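PDB 6KJK: N-terminal domain of PorA (28-171) from Porphyromonas gingivalis ATCC 33277, which is a cargo protein of the type IX secretion system that, as a whole, influences PorXY-SigP signalling, this chain being its N-terminal domain. Local coordinates for residues 32-36 against 129-134; 47-53 against 79-85; 63-69 against 91-97. All coordinates share one frame; numbering follows the deposited sequence.

The domain is an all-beta sandwich, and the three contacts sample the packing between the sheets, the edge of one sheet and a strand pairing within the other. Along the chain the segments come in the order 32-36, 47-53, 63-69, 79-85, 91-97 and 129-134. Contact 1 packs strand 31-42 of one sheet against strand 125-133 of the other. Contact 3 pairs strands 64-69 and 90-99 in the sheet that holds 31-42; its centre is about 10 Å from that of contact 1, and Met34 and Phe36 meet Tyr96 and Leu94 through the backbone. Contact 2, its centre about 24 Å from that of contact 1, edges the other sheet. Phe69 of contact 3 packs on Ser80, Pro81 and Val83, joining the two layers there.

Contact 1: 32-36 against 129-134; sequences EEMKF and INFKYK
Ile129 and Phe36 meet in the core of a beta sandwich, where strand 31-42 of one sheet lies over strand 125-133 of the other. The axes of the two short segments approach to 8.4 Å; no backbone hydrogen bond joins them, and the gap is filled mainly by side chains. The apolar part is closely packed. Ile129 CD1 sits over the centre of the Phe36 ring, 3.7 Å from the centroid and 14° off the normal, a CH-pi contact in which the side chains cross nearly at a right angle. CG2 of Ile129 lies over a face of the Phe131 ring, toward its rim. Met34 and Phe131 run antiparallel alongside one another, with Phe131 CD1 3.4 Å from Met34 CB. With Met34 CG anti to the carbonyl carbon (chi1 -57°), SD reaches 4.0 Å from Tyr133 CB, and the bend at the last torsion turns CE toward Lys132 O. Phe25 and Phe98 each meet the Tyr133 ring edge-to-face.

Toward exposed Lys134 the contact becomes polar and hydrated. Tyr133 OH donates to Glu32 OE2 at 2.6 Å, reaching the anti side of the carboxylate 17° out of its plane, while Glu32 OE1 bonds to Thr27. Lys134 NZ, bonded to Ser101 O, gives only a weak bond to Tyr133 OH. A water accepts from NZ at 2.8 Å and donates to Glu32 OE2 at 2.8 Å.

Contact 2: 47-53 against 79-85; sequences PINVIGK and VSPVVEV
Val50 and Val83 form a hydrogen-bonded antiparallel pair at the edge of one sheet of the beta sandwich, where the short strand 83-85 lies along strand 48-58. Backbone bonds dominate. Val50 N reaches Val83 O at 2.8 Å, the reverse bond is equally short, and Ile48 and Val85, the next hydrogen-bonded pair two residues along, exchange bonds in the same way. Beyond Val50 the register slips by one residue, and pairing resumes where Ser80 N donates to Gly52 O at 2.8 Å and Lys53 is bridged to Val79.

Apolar side chains fill in around the slip. Ile51 straddles two valines of 79-85: its CG2 makes a snug approach of 3.5 Å to Val79 CG1, whereas its CG1 branch turns to Val82, 3.8 Å from CG2 of that residue. Val50 and Val83 point to the other side, where both touch Phe69 of the opposing sheet.

A side-chain hydroxyl adds to the polar contacts. A chi1 of 80° swings Ser80 OG back over its own backbone, where it can stand in for a carbonyl as the acceptor of Gly52 N at 2.9 Å. The same oxygen donates to Pro81 O at 2.7 Å, so two bonds fix it.

Contact 3: 63-69 against 91-97; sequences GHFALCF and PLSLRYT
Ala66 and Arg95 face each other as a hydrogen-bonded pair in the antiparallel strands 64-69 and 90-99 of the sandwich. Arg95 N gives Ala66 O a nearly straight bond, whereas the return bond from Ala66 N is bent to 139°. From here the arginine can be traced outward. Its CB stands 4.3 Å from Ala66 CB and 4.0 Å from Ala66 O. CG lies anti to the carbonyl carbon (chi1 -78°), and through CD the chain stays extended to NE, which has a long, weak ion pair with Glu33. At the tip two like charges come close, NH2 and Lys35 NZ, while NH1 turns back to the partner strand: Cys68 SG lies 4.0 Å from it, at the edge of the guanidinium. NH1 also donates to a water at 3.2 Å; that water donates to Ala66 O at 2.9 Å and bonds Ser93 OG.

Cys68 is joined to Cys72 by a disulfide, and its CB lies 3.2 Å from Ser93 OG. On the other face Phe65, Leu67, Leu92 and Leu94 pack into the core, with Leu94 CD1 3.9 Å from Phe65 CD1. The pairing thus has an oily side and a polar one, and on the latter the shared water ties the arginine tip to the Ala66 carbonyl and the Ser93 hydroxyl.

Contact 1: 32-36 against 129-134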
loop_
_atom_site.group_PDB
_atom_site.type_symbol
_atom_site.label_atom_id
_atom_site.label_comp_id
_atom_site.label_asym_id
_atom_site.label_seq_id
_atom_site.Cartn_x
_atom_site.Cartn_y
_atom_site.Cartn_z
ATOM N N GLU A 32 9.322 -2.485 -15.305
ATOM C CA GLU A 32 8.246 -1.525 -15.093
ATOM C C GLU A 32 8.093 -1.245 -13.606
ATOM O O GLU A 32 8.319 -2.132 -12.773
ATOM C CB GLU A 32 6.915 -2.082 -15.591
ATOM C CG GLU A 32 6.946 -2.621 -17.028
ATOM C CD GLU A 32 6.964 -1.522 -18.082
ATOM O OE1 GLU A 32 7.481 -0.425 -17.798
ATOM O OE2 GLU A 32 6.461 -1.771 -19.201
ATOM N N GLU A 33 7.670 -0.030 -13.277
ATOM C CA GLU A 33 7.363 0.323 -11.894
ATOM C C GLU A 33 6.010 1.004 -11.854
ATOM O O GLU A 33 5.740 1.897 -12.667
ATOM C CB GLU A 33 8.429 1.231 -11.276
ATOM C CG GLU A 33 8.212 1.471 -9.784
ATOM C CD GLU A 33 9.185 2.456 -9.178
ATOM O OE1 GLU A 33 8.783 3.619 -8.942
ATOM O OE2 GLU A 33 10.341 2.060 -8.916
ATOM N N MET A 34 5.154 0.576 -10.929
ATOM C CA MET A 34 3.886 1.224 -10.642
ATOM C C MET A 34 3.879 1.592 -9.170
ATOM O O MET A 34 4.476 0.892 -8.343
ATOM C CB MET A 34 2.717 0.292 -10.967
ATOM C CG MET A 34 2.790 -0.153 -12.421
ATOM S SD MET A 34 1.458 -1.229 -12.960
ATOM C CE MET A 34 0.114 -0.041 -13.043
ATOM N N LYS A 35 3.226 2.698 -8.818
ATOM C CA LYS A 35 3.307 3.168 -7.439
ATOM C C LYS A 35 1.967 3.648 -6.928
ATOM O O LYS A 35 1.310 4.476 -7.571
ATOM C CB LYS A 35 4.333 4.281 -7.321
ATOM C CG LYS A 35 4.480 4.829 -5.923
ATOM C CD LYS A 35 5.427 6.004 -5.989
ATOM C CE LYS A 35 6.358 6.057 -4.806
ATOM N NZ LYS A 35 6.764 7.463 -4.492
ATOM N N PHE A 36 1.583 3.164 -5.755
ATOM C CA PHE A 36 0.471 3.697 -4.979
ATOM C C PHE A 36 1.019 4.632 -3.919
ATOM O O PHE A 36 2.029 4.336 -3.272
ATOM C CB PHE A 36 -0.254 2.533 -4.288
ATOM C CG PHE A 36 -1.213 2.960 -3.221
ATOM C CD1 PHE A 36 -2.523 3.256 -3.533
ATOM C CD2 PHE A 36 -0.814 3.100 -1.912
ATOM C CE1 PHE A 36 -3.404 3.659 -2.565
ATOM C CE2 PHE A 36 -1.692 3.512 -0.935
ATOM C CZ PHE A 36 -3.002 3.781 -1.265
ATOM N N ILE A 129 -5.369 -2.488 -3.282
ATOM C CA ILE A 129 -4.667 -1.777 -4.333
ATOM C C ILE A 129 -4.532 -2.731 -5.510
ATOM O O ILE A 129 -3.958 -3.826 -5.366
ATOM C CB ILE A 129 -3.282 -1.340 -3.846
ATOM C CG1 ILE A 129 -3.436 -0.437 -2.640
ATOM C CG2 ILE A 129 -2.493 -0.642 -4.962
ATOM C CD1 ILE A 129 -2.186 -0.286 -1.874
ATOM N N ASN A 130 -5.029 -2.329 -6.675
ATOM C CA ASN A 130 -4.873 -3.111 -7.900
ATOM C C ASN A 130 -3.992 -2.342 -8.864
ATOM O O ASN A 130 -4.311 -1.198 -9.223
ATOM C CB ASN A 130 -6.221 -3.366 -8.577
ATOM C CG ASN A 130 -7.113 -4.276 -7.783
ATOM O OD1 ASN A 130 -6.647 -5.212 -7.123
ATOM N ND2 ASN A 130 -8.414 -4.010 -7.833
ATOM N N PHE A 131 -2.876 -2.920 -9.237
ATOM C CA PHE A 131 -2.006 -2.365 -10.258
ATOM C C PHE A 131 -2.414 -3.008 -11.571
ATOM O O PHE A 131 -2.066 -4.158 -11.839
ATOM C CB PHE A 131 -0.558 -2.705 -9.932
ATOM C CG PHE A 131 -0.038 -2.027 -8.670
ATOM C CD1 PHE A 131 0.325 -0.681 -8.700
ATOM C CD2 PHE A 131 0.078 -2.695 -7.465
ATOM C CE1 PHE A 131 0.817 -0.032 -7.570
ATOM C CE2 PHE A 131 0.583 -2.051 -6.343
ATOM C CZ PHE A 131 0.956 -0.718 -6.394
ATOM N N LYS A 132 -3.168 -2.280 -12.379
ATOM C CA LYS A 132 -3.672 -2.787 -13.659
ATOM C C LYS A 132 -2.712 -2.331 -14.751
ATOM O O LYS A 132 -2.799 -1.201 -15.253
ATOM C CB LYS A 132 -5.099 -2.318 -13.901
ATOM C CG LYS A 132 -6.073 -2.883 -12.906
ATOM C CD LYS A 132 -7.496 -2.506 -13.244
ATOM C CE LYS A 132 -8.458 -3.100 -12.243
ATOM N NZ LYS A 132 -9.850 -2.624 -12.475
ATOM N N TYR A 133 -1.785 -3.211 -15.105
ATOM C CA TYR A 133 -0.765 -2.940 -16.107
ATOM C C TYR A 133 -1.310 -3.258 -17.498
ATOM O O TYR A 133 -1.766 -4.381 -17.751
ATOM C CB TYR A 133 0.435 -3.834 -15.835
ATOM C CG TYR A 133 1.556 -3.775 -16.833
ATOM C CD1 TYR A 133 2.334 -2.635 -16.972
ATOM C CD2 TYR A 133 1.862 -4.894 -17.628
ATOM C CE1 TYR A 133 3.397 -2.596 -17.863
ATOM C CE2 TYR A 133 2.913 -4.867 -18.520
ATOM C CZ TYR A 133 3.675 -3.727 -18.643
ATOM O OH TYR A 133 4.724 -3.734 -19.532
ATOM N N LYS A 134 -1.254 -2.272 -18.395
ATOM C CA LYS A 134 -1.650 -2.445 -19.803
ATOM C C LYS A 134 -3.012 -3.121 -19.928
ATOM O O LYS A 134 -3.188 -4.104 -20.657
ATOM C CB LYS A 134 -0.572 -3.172 -20.610
ATOM C CG LYS A 134 0.726 -2.414 -20.711
ATOM C CD LYS A 134 1.749 -3.094 -21.616
ATOM C CE LYS A 134 3.010 -2.250 -21.742
ATOM N NZ LYS A 134 4.125 -2.890 -22.479
HETATM O O HOH W 1 6.268 -1.214 -21.938
#

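Contact 2: 47-53 against 79-85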
loop_
_atom_site.group_PDB
_atom_site.type_symbol
_atom_site.label_atom_id
_atom_site.label_comp_id
_atom_site.label_asym_id
_atom_site.label_seq_id
_atom_site.Cartn_x
_atom_site.Cartn_y
_atom_site.Cartn_z
ATOM N N PRO A 47 -2.489 10.569 19.908
ATOM C CA PRO A 47 -1.706 9.762 18.957
ATOM C C PRO A 47 -1.864 8.281 19.237
ATOM O O PRO A 47 -2.159 7.864 20.356
ATOM C CB PRO A 47 -0.263 10.202 19.219
ATOM C CG PRO A 47 -0.387 11.547 19.878
ATOM C CD PRO A 47 -1.644 11.480 20.695
ATOM N N ILE A 48 -1.691 7.474 18.184
ATOM C CA ILE A 48 -1.789 6.025 18.292
ATOM C C ILE A 48 -0.590 5.407 17.591
ATOM O O ILE A 48 -0.134 5.902 16.552
ATOM C CB ILE A 48 -3.133 5.506 17.717
ATOM C CG1 ILE A 48 -3.301 4.002 17.897
ATOM C CG2 ILE A 48 -3.308 5.885 16.268
ATOM C CD1 ILE A 48 -4.658 3.531 17.395
ATOM N N ASN A 49 -0.077 4.325 18.155
ATOM C CA ASN A 49 0.985 3.564 17.521
ATOM C C ASN A 49 0.375 2.454 16.688
ATOM O O ASN A 49 -0.465 1.688 17.175
ATOM C CB ASN A 49 1.913 2.960 18.577
ATOM C CG ASN A 49 2.826 3.994 19.209
ATOM O OD1 ASN A 49 2.839 5.148 18.810
ATOM N ND2 ASN A 49 3.631 3.563 20.163
ATOM N N VAL A 50 0.786 2.374 15.432
ATOM C CA VAL A 50 0.255 1.387 14.507
ATOM C C VAL A 50 1.392 0.667 13.793
ATOM O O VAL A 50 2.544 1.110 13.778
ATOM C CB VAL A 50 -0.714 2.014 13.496
ATOM C CG1 VAL A 50 -1.857 2.721 14.207
ATOM C CG2 VAL A 50 -0.007 3.016 12.615
ATOM N N ILE A 51 1.043 -0.457 13.163
ATOM C CA ILE A 51 1.927 -1.133 12.223
ATOM C C ILE A 51 1.159 -1.297 10.920
ATOM O O ILE A 51 -0.048 -1.597 10.949
ATOM C CB ILE A 51 2.358 -2.511 12.756
ATOM C CG1 ILE A 51 3.195 -2.371 14.015
ATOM C CG2 ILE A 51 3.123 -3.303 11.721
ATOM C CD1 ILE A 51 3.330 -3.681 14.768
ATOM N N GLY A 52 1.832 -1.088 9.805
ATOM C CA GLY A 52 1.237 -1.290 8.478
ATOM C C GLY A 52 1.701 -2.623 7.914
ATOM O O GLY A 52 2.870 -2.973 8.037
ATOM N N LYS A 53 0.757 -3.371 7.347
ATOM C CA LYS A 53 1.058 -4.698 6.814
ATOM C C LYS A 53 0.441 -4.873 5.445
ATOM O O LYS A 53 -0.733 -4.544 5.231
ATOM C CB LYS A 53 0.537 -5.818 7.717
ATOM C CG LYS A 53 1.059 -5.771 9.135
ATOM C CD LYS A 53 0.803 -7.078 9.843
ATOM C CE LYS A 53 1.169 -6.961 11.325
ATOM N NZ LYS A 53 1.048 -8.281 12.021
ATOM N N VAL A 79 5.807 -6.050 6.466
ATOM C CA VAL A 79 5.434 -5.411 7.725
ATOM C C VAL A 79 6.329 -4.198 7.950
ATOM O O VAL A 79 7.560 -4.291 7.833
ATOM C CB VAL A 79 5.513 -6.402 8.904
ATOM C CG1 VAL A 79 5.067 -5.752 10.196
ATOM C CG2 VAL A 79 4.637 -7.628 8.614
ATOM N N SER A 80 5.708 -3.064 8.255
ATOM C CA SER A 80 6.416 -1.843 8.571
ATOM C C SER A 80 6.893 -1.858 10.019
ATOM O O SER A 80 6.460 -2.668 10.835
ATOM C CB SER A 80 5.468 -0.647 8.380
ATOM O OG SER A 80 4.604 -0.478 9.493
ATOM N N PRO A 81 7.723 -0.881 10.393
ATOM C CA PRO A 81 7.977 -0.639 11.823
ATOM C C PRO A 81 6.736 -0.061 12.482
ATOM O O PRO A 81 5.777 0.350 11.828
ATOM C CB PRO A 81 9.094 0.408 11.834
ATOM C CG PRO A 81 9.564 0.549 10.425
ATOM C CD PRO A 81 8.404 0.092 9.536
ATOM N N VAL A 82 6.779 0.022 13.811
ATOM C CA VAL A 82 5.753 0.747 14.545
ATOM C C VAL A 82 5.882 2.222 14.207
ATOM O O VAL A 82 6.981 2.789 14.241
ATOM C CB VAL A 82 5.907 0.525 16.061
ATOM C CG1 VAL A 82 4.852 1.289 16.816
ATOM C CG2 VAL A 82 5.809 -0.985 16.387
ATOM N N VAL A 83 4.749 2.856 13.909
ATOM C CA VAL A 83 4.688 4.272 13.553
ATOM C C VAL A 83 3.654 4.933 14.444
ATOM O O VAL A 83 2.576 4.372 14.657
ATOM C CB VAL A 83 4.293 4.463 12.075
ATOM C CG1 VAL A 83 4.198 5.972 11.727
ATOM C CG2 VAL A 83 5.288 3.778 11.173
ATOM N N GLU A 84 3.973 6.112 14.982
ATOM C CA GLU A 84 3.033 6.889 15.791
ATOM C C GLU A 84 2.346 7.903 14.882
ATOM O O GLU A 84 2.991 8.877 14.453
ATOM C CB GLU A 84 3.788 7.637 16.888
ATOM C CG GLU A 84 2.869 8.316 17.898
ATOM C CD GLU A 84 3.519 8.426 19.296
ATOM O OE1 GLU A 84 3.817 7.384 19.955
ATOM O OE2 GLU A 84 3.744 9.573 19.742
ATOM N N VAL A 85 1.019 7.750 14.700
ATOM C CA VAL A 85 0.276 8.552 13.736
ATOM C C VAL A 85 -0.653 9.520 14.461
ATOM O O VAL A 85 -1.216 9.204 15.511
ATOM C CB VAL A 85 -0.526 7.713 12.721
ATOM C CG1 VAL A 85 0.405 6.965 11.778
ATOM C CG2 VAL A 85 -1.445 6.749 13.436
#

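Contact 3: 63-69 against 91-97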
loop_
_atom_site.group_PDB
_atom_site.type_symbol
_atom_site.label_atom_id
_atom_site.label_comp_id
_atom_site.label_asym_id
_atom_site.label_seq_id
_atom_site.Cartn_x
_atom_site.Cartn_y
_atom_site.Cartn_z
ATOM N N GLY A 63 7.663 -10.419 -10.211
ATOM C CA GLY A 63 7.372 -9.141 -9.596
ATOM C C GLY A 63 7.889 -9.065 -8.182
ATOM O O GLY A 63 8.035 -10.070 -7.501
ATOM N N HIS A 64 8.103 -7.840 -7.707
ATOM C CA HIS A 64 8.455 -7.570 -6.323
ATOM C C HIS A 64 7.717 -6.319 -5.883
ATOM O O HIS A 64 7.328 -5.479 -6.707
ATOM C CB HIS A 64 9.962 -7.315 -6.157
ATOM C CG HIS A 64 10.805 -8.466 -6.600
ATOM N ND1 HIS A 64 11.124 -8.682 -7.922
ATOM C CD2 HIS A 64 11.362 -9.487 -5.905
ATOM C CE1 HIS A 64 11.863 -9.773 -8.024
ATOM N NE2 HIS A 64 12.016 -10.287 -6.815
ATOM N N PHE A 65 7.497 -6.198 -4.585
ATOM C CA PHE A 65 6.901 -4.976 -4.057
ATOM C C PHE A 65 7.818 -4.344 -3.029
ATOM O O PHE A 65 8.715 -4.992 -2.470
ATOM C CB PHE A 65 5.497 -5.225 -3.467
ATOM C CG PHE A 65 5.474 -6.056 -2.210
ATOM C CD1 PHE A 65 5.605 -5.439 -0.961
ATOM C CD2 PHE A 65 5.271 -7.452 -2.267
ATOM C CE1 PHE A 65 5.557 -6.194 0.199
ATOM C CE2 PHE A 65 5.186 -8.178 -1.100
ATOM C CZ PHE A 65 5.354 -7.576 0.117
ATOM N N ALA A 66 7.574 -3.071 -2.732
ATOM C CA ALA A 66 8.359 -2.322 -1.747
ATOM C C ALA A 66 7.404 -1.396 -1.023
ATOM O O ALA A 66 6.811 -0.497 -1.629
ATOM C CB ALA A 66 9.488 -1.508 -2.386
ATOM N N LEU A 67 7.248 -1.633 0.259
ATOM C CA LEU A 67 6.388 -0.846 1.136
ATOM C C LEU A 67 7.180 0.266 1.807
ATOM O O LEU A 67 8.252 0.021 2.370
ATOM C CB LEU A 67 5.857 -1.795 2.210
ATOM C CG LEU A 67 4.989 -1.178 3.298
ATOM C CD1 LEU A 67 3.695 -0.612 2.700
ATOM C CD2 LEU A 67 4.658 -2.208 4.355
ATOM N N CYS A 68 6.638 1.482 1.810
ATOM C CA CYS A 68 7.185 2.552 2.631
ATOM C C CYS A 68 6.101 3.032 3.575
ATOM O O CYS A 68 5.071 3.542 3.134
ATOM C CB CYS A 68 7.632 3.728 1.773
ATOM S SG CYS A 68 9.022 3.395 0.650
ATOM N N PHE A 69 6.334 2.895 4.869
ATOM C CA PHE A 69 5.424 3.439 5.874
ATOM C C PHE A 69 6.256 3.590 7.136
ATOM O O PHE A 69 6.629 2.578 7.740
ATOM C CB PHE A 69 4.266 2.477 6.083
ATOM C CG PHE A 69 3.265 2.987 7.042
ATOM C CD1 PHE A 69 2.551 4.146 6.769
ATOM C CD2 PHE A 69 3.003 2.320 8.227
ATOM C CE1 PHE A 69 1.645 4.661 7.693
ATOM C CE2 PHE A 69 2.077 2.811 9.140
ATOM C CZ PHE A 69 1.388 3.961 8.859
ATOM N N PRO A 91 2.896 9.437 5.451
ATOM C CA PRO A 91 2.898 8.947 4.062
ATOM C C PRO A 91 2.986 7.433 3.991
ATOM O O PRO A 91 3.659 6.774 4.788
ATOM C CB PRO A 91 4.157 9.592 3.459
ATOM C CG PRO A 91 4.361 10.827 4.292
ATOM C CD PRO A 91 3.928 10.469 5.679
ATOM N N LEU A 92 2.319 6.887 2.992
ATOM C CA LEU A 92 2.262 5.471 2.709
ATOM C C LEU A 92 2.498 5.300 1.223
ATOM O O LEU A 92 1.837 5.951 0.408
ATOM C CB LEU A 92 0.848 4.956 3.029
ATOM C CG LEU A 92 0.522 3.548 2.569
ATOM C CD1 LEU A 92 1.448 2.498 3.219
ATOM C CD2 LEU A 92 -0.949 3.263 2.863
ATOM N N SER A 93 3.421 4.429 0.848
ATOM C CA SER A 93 3.566 4.120 -0.562
ATOM C C SER A 93 3.819 2.635 -0.759
ATOM O O SER A 93 4.368 1.947 0.111
ATOM C CB SER A 93 4.641 4.933 -1.260
ATOM O OG SER A 93 5.914 4.620 -0.774
ATOM N N LEU A 94 3.427 2.149 -1.927
ATOM C CA LEU A 94 3.696 0.771 -2.315
ATOM C C LEU A 94 4.126 0.778 -3.767
ATOM O O LEU A 94 3.369 1.241 -4.629
ATOM C CB LEU A 94 2.433 -0.086 -2.135
ATOM C CG LEU A 94 2.566 -1.568 -2.478
ATOM C CD1 LEU A 94 3.545 -2.239 -1.545
ATOM C CD2 LEU A 94 1.197 -2.256 -2.418
ATOM N N ARG A 95 5.322 0.295 -4.036
ATOM C CA ARG A 95 5.848 0.240 -5.381
ATOM C C ARG A 95 5.841 -1.212 -5.832
ATOM O O ARG A 95 6.271 -2.110 -5.091
ATOM C CB ARG A 95 7.281 0.749 -5.366
ATOM C CG ARG A 95 7.412 2.257 -5.292
ATOM C CD ARG A 95 8.893 2.596 -5.129
ATOM N NE ARG A 95 9.246 3.996 -5.371
ATOM C CZ ARG A 95 9.313 4.923 -4.420
ATOM N NH1 ARG A 95 9.010 4.613 -3.162
ATOM N NH2 ARG A 95 9.658 6.169 -4.727
ATOM N N TYR A 96 5.395 -1.449 -7.053
ATOM C CA TYR A 96 5.314 -2.784 -7.628
ATOM C C TYR A 96 6.154 -2.749 -8.887
ATOM O O TYR A 96 5.921 -1.905 -9.764
ATOM C CB TYR A 96 3.854 -3.086 -7.943
ATOM C CG TYR A 96 3.595 -4.408 -8.646
ATOM C CD1 TYR A 96 4.275 -5.582 -8.309
ATOM C CD2 TYR A 96 2.666 -4.461 -9.647
ATOM C CE1 TYR A 96 4.019 -6.759 -8.975
ATOM C CE2 TYR A 96 2.393 -5.650 -10.329
ATOM C CZ TYR A 96 3.077 -6.805 -9.968
ATOM O OH TYR A 96 2.848 -8.030 -10.598
ATOM N N THR A 97 7.138 -3.645 -8.987
ATOM C CA THR A 97 8.068 -3.649 -10.105
ATOM C C THR A 97 8.056 -5.033 -10.731
ATOM O O THR A 97 7.896 -6.036 -10.033
ATOM C CB THR A 97 9.464 -3.310 -9.642
ATOM O OG1 THR A 97 9.830 -4.181 -8.584
ATOM C CG2 THR A 97 9.510 -1.909 -9.110
HETATM O O HOH W 2 10.784 -6.883 -9.828
HETATM O O HOH W 3 7.108 2.325 -1.988
#